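PDB 4P27: venom allergen-like (VAL) 4 protein from Schistosoma mansoni, which binds lipids and belongs to the CAP (SCP/TAPS) superfamily of secreted proteins, although it lacks the prototypical CAP motifs. Local coordinates for residues K113-G124 with N139-Y150. Numbering follows the deposited sequence.
Sequences KQMVWNTTEEIG and NYAPGDSEDRPY. With NAG (2-acetamido-2-deoxy-beta-D-glucopyranose), chain B.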
loop_
_atom_site.group_PDB
_atom_site.type_symbol
_atom_site.label_atom_id
_atom_site.label_comp_id
_atom_site.label_asym_id
_atom_site.label_seq_id
_atom_site.Cartn_x
_atom_site.Cartn_y
_atom_site.Cartn_z
ATOM N N LYS A 113 -0.441 6.980 0.237
ATOM C CA LYS A 113 0.603 7.277 1.187
ATOM C C LYS A 113 1.277 6.036 1.792
ATOM O O LYS A 113 2.488 6.017 1.964
ATOM C CB LYS A 113 0.125 8.209 2.359
ATOM C CG LYS A 113 -0.266 9.633 1.939
ATOM C CD LYS A 113 -0.776 10.430 3.169
ATOM C CE LYS A 113 0.387 10.855 4.064
ATOM N NZ LYS A 113 -0.136 11.768 5.172
ATOM N N GLN A 114 0.485 5.024 2.110
ATOM C CA GLN A 114 1.017 3.792 2.611
ATOM C C GLN A 114 1.896 3.107 1.535
ATOM O O GLN A 114 2.920 2.511 1.887
ATOM C CB GLN A 114 -0.124 2.839 3.010
ATOM C CG GLN A 114 0.407 1.498 3.496
ATOM C CD GLN A 114 1.246 1.653 4.820
ATOM O OE1 GLN A 114 0.671 1.673 5.903
ATOM N NE2 GLN A 114 2.574 1.674 4.723
ATOM N N MET A 115 1.477 3.167 0.252
ATOM C CA MET A 115 2.299 2.506 -0.808
ATOM C C MET A 115 3.653 3.165 -0.963
ATOM O O MET A 115 4.591 2.494 -1.264
ATOM C CB MET A 115 1.602 2.546 -2.187
ATOM C CG MET A 115 0.356 1.592 -2.245
ATOM S SD MET A 115 -0.415 1.715 -3.901
ATOM C CE MET A 115 0.750 0.847 -4.826
ATOM N N VAL A 116 3.774 4.475 -0.732
ATOM C CA VAL A 116 5.073 5.139 -0.895
ATOM C C VAL A 116 5.753 5.477 0.449
ATOM O O VAL A 116 6.673 6.261 0.492
ATOM C CB VAL A 116 5.001 6.414 -1.775
ATOM C CG1 VAL A 116 4.650 6.065 -3.246
ATOM C CG2 VAL A 116 4.066 7.503 -1.195
ATOM N N TRP A 117 5.365 4.751 1.490
ATOM C CA TRP A 117 5.809 5.046 2.844
ATOM C C TRP A 117 7.228 4.625 2.957
ATOM O O TRP A 117 7.596 3.443 2.721
ATOM C CB TRP A 117 4.908 4.378 3.917
ATOM C CG TRP A 117 5.209 5.024 5.243
ATOM C CD1 TRP A 117 6.050 4.548 6.239
ATOM C CD2 TRP A 117 4.687 6.274 5.695
ATOM N NE1 TRP A 117 6.093 5.481 7.309
ATOM C CE2 TRP A 117 5.263 6.540 6.987
ATOM C CE3 TRP A 117 3.799 7.221 5.126
ATOM C CZ2 TRP A 117 4.966 7.717 7.723
ATOM C CZ3 TRP A 117 3.478 8.376 5.894
ATOM C CH2 TRP A 117 4.080 8.582 7.162
ATOM N N ASN A 118 8.084 5.581 3.276
ATOM C CA ASN A 118 9.541 5.282 3.178
ATOM C C ASN A 118 10.095 4.264 4.193
ATOM O O ASN A 118 11.016 3.507 3.850
ATOM C CB ASN A 118 10.364 6.580 3.220
ATOM C CG ASN A 118 10.377 7.203 4.612
ATOM O OD1 ASN A 118 9.432 7.022 5.434
ATOM N ND2 ASN A 118 11.405 7.996 4.868
ATOM N N THR A 119 9.557 4.198 5.422
ATOM C CA THR A 119 10.130 3.205 6.400
ATOM C C THR A 119 9.512 1.813 6.289
ATOM O O THR A 119 9.986 0.861 6.895
ATOM C CB THR A 119 9.889 3.602 7.867
ATOM O OG1 THR A 119 8.534 3.983 8.042
ATOM C CG2 THR A 119 10.784 4.890 8.274
ATOM N N THR A 120 8.423 1.677 5.529
ATOM C CA THR A 120 7.832 0.354 5.358
ATOM C C THR A 120 8.825 -0.619 4.690
ATOM O O THR A 120 9.401 -0.321 3.645
ATOM C CB THR A 120 6.518 0.457 4.498
ATOM O OG1 THR A 120 5.571 1.296 5.178
ATOM C CG2 THR A 120 5.967 -0.952 4.259
ATOM N N GLU A 121 8.908 -1.838 5.216
ATOM C CA GLU A 121 9.944 -2.764 4.857
ATOM C C GLU A 121 9.320 -4.056 4.348
ATOM O O GLU A 121 9.863 -4.712 3.454
ATOM C CB GLU A 121 10.721 -3.090 6.134
ATOM C CG GLU A 121 11.777 -4.120 5.842
ATOM C CD GLU A 121 13.118 -3.709 6.389
ATOM O OE1 GLU A 121 13.123 -2.953 7.365
ATOM O OE2 GLU A 121 14.146 -4.123 5.833
ATOM N N GLU A 122 8.269 -4.486 5.024
ATOM C CA GLU A 122 7.638 -5.783 4.771
ATOM C C GLU A 122 6.246 -5.516 4.217
ATOM O O GLU A 122 5.489 -4.647 4.732
ATOM C CB GLU A 122 7.498 -6.597 6.048
ATOM C CG GLU A 122 8.756 -6.549 6.866
ATOM C CD GLU A 122 9.442 -7.857 6.912
ATOM O OE1 GLU A 122 9.490 -8.588 5.896
ATOM O OE2 GLU A 122 9.905 -8.153 8.010
ATOM N N ILE A 123 5.887 -6.297 3.225
ATOM C CA ILE A 123 4.514 -6.284 2.714
ATOM C C ILE A 123 4.002 -7.741 2.612
ATOM O O ILE A 123 4.741 -8.637 2.238
ATOM C CB ILE A 123 4.475 -5.565 1.377
ATOM C CG1 ILE A 123 3.029 -5.524 0.830
ATOM C CG2 ILE A 123 5.346 -6.298 0.372
ATOM C CD1 ILE A 123 2.904 -4.739 -0.480
ATOM N N GLY A 124 2.760 -8.004 2.929
ATOM C CA GLY A 124 2.153 -9.210 2.376
ATOM C C GLY A 124 0.644 -9.033 2.205
ATOM O O GLY A 124 0.003 -8.427 3.060
ATOM N N ASN A 139 -1.173 -5.898 3.912
ATOM C CA ASN A 139 -0.576 -5.533 5.197
ATOM C C ASN A 139 0.828 -5.075 4.968
ATOM O O ASN A 139 1.536 -5.600 4.087
ATOM C CB ASN A 139 -0.584 -6.646 6.231
ATOM C CG ASN A 139 -1.972 -6.978 6.683
ATOM O OD1 ASN A 139 -2.777 -6.081 6.820
ATOM N ND2 ASN A 139 -2.284 -8.302 6.883
ATOM N N TYR A 140 1.215 -4.056 5.745
ATOM C CA TYR A 140 2.510 -3.402 5.596
ATOM C C TYR A 140 3.133 -3.269 7.053
ATOM O O TYR A 140 2.431 -2.991 7.993
ATOM C CB TYR A 140 2.335 -2.004 5.064
ATOM C CG TYR A 140 1.592 -1.928 3.744
ATOM C CD1 TYR A 140 0.167 -1.886 3.708
ATOM C CD2 TYR A 140 2.310 -1.924 2.499
ATOM C CE1 TYR A 140 -0.530 -1.810 2.491
ATOM C CE2 TYR A 140 1.596 -1.831 1.262
ATOM C CZ TYR A 140 0.194 -1.821 1.283
ATOM O OH TYR A 140 -0.519 -1.741 0.110
ATOM N N ALA A 141 4.450 -3.454 7.178
ATOM C CA ALA A 141 5.189 -3.327 8.467
ATOM C C ALA A 141 6.479 -2.535 8.197
ATOM O O ALA A 141 7.245 -2.918 7.340
ATOM C CB ALA A 141 5.562 -4.719 8.980
ATOM N N PRO A 142 6.736 -1.443 8.950
ATOM C CA PRO A 142 5.796 -0.846 9.946
ATOM C C PRO A 142 4.697 -0.194 9.152
ATOM O O PRO A 142 4.834 -0.022 7.928
ATOM C CB PRO A 142 6.630 0.278 10.670
ATOM C CG PRO A 142 7.969 0.240 10.060
ATOM C CD PRO A 142 8.105 -0.906 9.031
ATOM N N GLY A 143 3.617 0.202 9.800
ATOM C CA GLY A 143 2.596 0.972 9.068
ATOM C C GLY A 143 2.969 2.450 8.984
ATOM O O GLY A 143 4.032 2.843 9.405
ATOM N N ASP A 144 2.141 3.223 8.349
ATOM C CA ASP A 144 2.403 4.607 8.184
ATOM C C ASP A 144 1.853 5.462 9.345
ATOM O O ASP A 144 1.271 4.948 10.273
ATOM C CB ASP A 144 1.920 5.053 6.796
ATOM C CG ASP A 144 0.466 5.033 6.604
ATOM O OD1 ASP A 144 -0.306 4.737 7.528
ATOM O OD2 ASP A 144 0.087 5.338 5.432
ATOM N N SER A 145 2.009 6.778 9.265
ATOM C CA SER A 145 1.449 7.674 10.267
ATOM C C SER A 145 0.772 8.760 9.488
ATOM O O SER A 145 0.616 8.677 8.250
ATOM C CB SER A 145 2.580 8.216 11.169
ATOM O OG SER A 145 3.392 9.104 10.457
ATOM N N GLU A 146 0.381 9.810 10.165
ATOM C CA GLU A 146 -0.208 10.956 9.515
ATOM C C GLU A 146 0.834 11.886 8.866
ATOM O O GLU A 146 0.448 12.725 8.150
ATOM C CB GLU A 146 -0.986 11.824 10.530
ATOM C CG GLU A 146 -0.137 12.435 11.629
ATOM C CD GLU A 146 -0.999 13.177 12.660
ATOM O OE1 GLU A 146 -2.189 13.522 12.377
ATOM O OE2 GLU A 146 -0.486 13.390 13.778
ATOM N N ASP A 147 2.092 11.752 9.131
ATOM C CA ASP A 147 3.172 12.527 8.392
ATOM C C ASP A 147 3.251 12.317 6.906
ATOM O O ASP A 147 2.418 11.542 6.298
ATOM C CB ASP A 147 4.534 12.137 8.937
ATOM C CG ASP A 147 4.620 12.419 10.451
ATOM O OD1 ASP A 147 3.879 13.304 10.856
ATOM O OD2 ASP A 147 5.317 11.752 11.227
ATOM N N ARG A 148 4.258 13.005 6.336
ATOM C CA ARG A 148 4.577 12.882 4.910
ATOM C C ARG A 148 5.225 11.506 4.716
ATOM O O ARG A 148 5.941 10.971 5.610
ATOM C CB ARG A 148 5.479 14.058 4.458
ATOM C CG ARG A 148 4.741 15.414 4.435
ATOM C CD ARG A 148 5.787 16.544 4.318
ATOM N NE ARG A 148 5.107 17.848 4.269
ATOM C CZ ARG A 148 4.810 18.498 5.407
ATOM N NH1 ARG A 148 5.182 17.992 6.564
ATOM N NH2 ARG A 148 4.185 19.611 5.393
ATOM N N PRO A 149 5.035 10.914 3.540
ATOM C CA PRO A 149 5.555 9.525 3.362
ATOM C C PRO A 149 7.052 9.326 3.265
ATOM O O PRO A 149 7.540 8.197 3.486
ATOM C CB PRO A 149 4.877 9.067 2.070
ATOM C CG PRO A 149 4.537 10.360 1.320
ATOM C CD PRO A 149 4.222 11.377 2.393
ATOM N N TYR A 150 7.786 10.384 2.908
ATOM C CA TYR A 150 9.215 10.318 2.611
ATOM C C TYR A 150 9.904 11.726 2.601
ATOM O O TYR A 150 9.244 12.771 2.592
ATOM C CB TYR A 150 9.476 9.595 1.267
ATOM C CG TYR A 150 8.734 10.215 0.057
ATOM C CD1 TYR A 150 9.205 11.366 -0.567
ATOM C CD2 TYR A 150 7.576 9.603 -0.442
ATOM C CE1 TYR A 150 8.500 11.942 -1.658
ATOM C CE2 TYR A 150 6.890 10.132 -1.534
ATOM C CZ TYR A 150 7.368 11.308 -2.151
ATOM O OH TYR A 150 6.616 11.864 -3.181
HETATM C C1 NAG B . 11.797 8.595 6.035
HETATM C C2 NAG B . 13.293 8.597 6.392
HETATM C C3 NAG B . 13.615 9.461 7.571
HETATM C C4 NAG B . 13.014 10.818 7.336
HETATM C C5 NAG B . 11.515 10.668 7.207
HETATM C C6 NAG B . 10.899 12.039 7.147
HETATM C C7 NAG B . 14.144 6.478 5.756
HETATM C C8 NAG B . 14.521 5.109 6.170
HETATM N N2 NAG B . 13.797 7.297 6.705
HETATM O O3 NAG B . 15.026 9.538 7.718
HETATM O O4 NAG B . 13.321 11.647 8.415
HETATM O O5 NAG B . 11.227 9.887 6.063
HETATM O O6 NAG B . 9.514 11.976 6.913
HETATM O O7 NAG B . 14.150 6.772 4.600
HETATM O O HOH W 1 7.825 9.389 6.491
#
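Glu122-Gly124 and Asn139-Ala141 run antiparallel, 4.8 Å between their axes at 167°, as the open end of the beta hairpin 122-130/133-141 in the central sheet of the CAP fold. A classic beta bulge ends the pairing: the N-H groups of Glu121 and Glu122 both bond to Ala141 O. Beyond it the chain makes a cis peptide into Pro142, whose O accepts from Thr120 OG1, 3.1 Å away. On the sheet face carrying Ile123 and Tyr140, Gln114 CG sits over one face of the Tyr140 ring, 3.5 Å from its centroid in a CH-pi contact, while Ile123 CD1 approaches Tyr140 CE2 obliquely. Bent at chi2 (64°), Gln114 turns its amide nearly parallel to the Tyr140 ring (planes 7° apart) and stacks it on the Asp144 carboxylate; its OE1 also takes a hydrogen bond from Asp144 N. Tyr140 OH is hydrogen-bonded to His15 NE2 of helix 6-22. Residues 143-149 then wrap the Trp117 indole: Asp144 CB sits over one face in a CH-pi contact, 3.5 Å from the centroid of the Trp117 six-membered ring, with Ser145 N over the same face; Pro149 O lies over the opposite face, and Asp147 O meets the edge in plane. Lys113 NZ clasps the same loop, bonding to Asp147 O (2.8 Å) and weakly to Glu146 O. Asn118 N donates to Pro149 O at 2.7 Å, and the same residue carries the glycan, its ND2 bonded covalently to C1 of the N-acetylglucosamine.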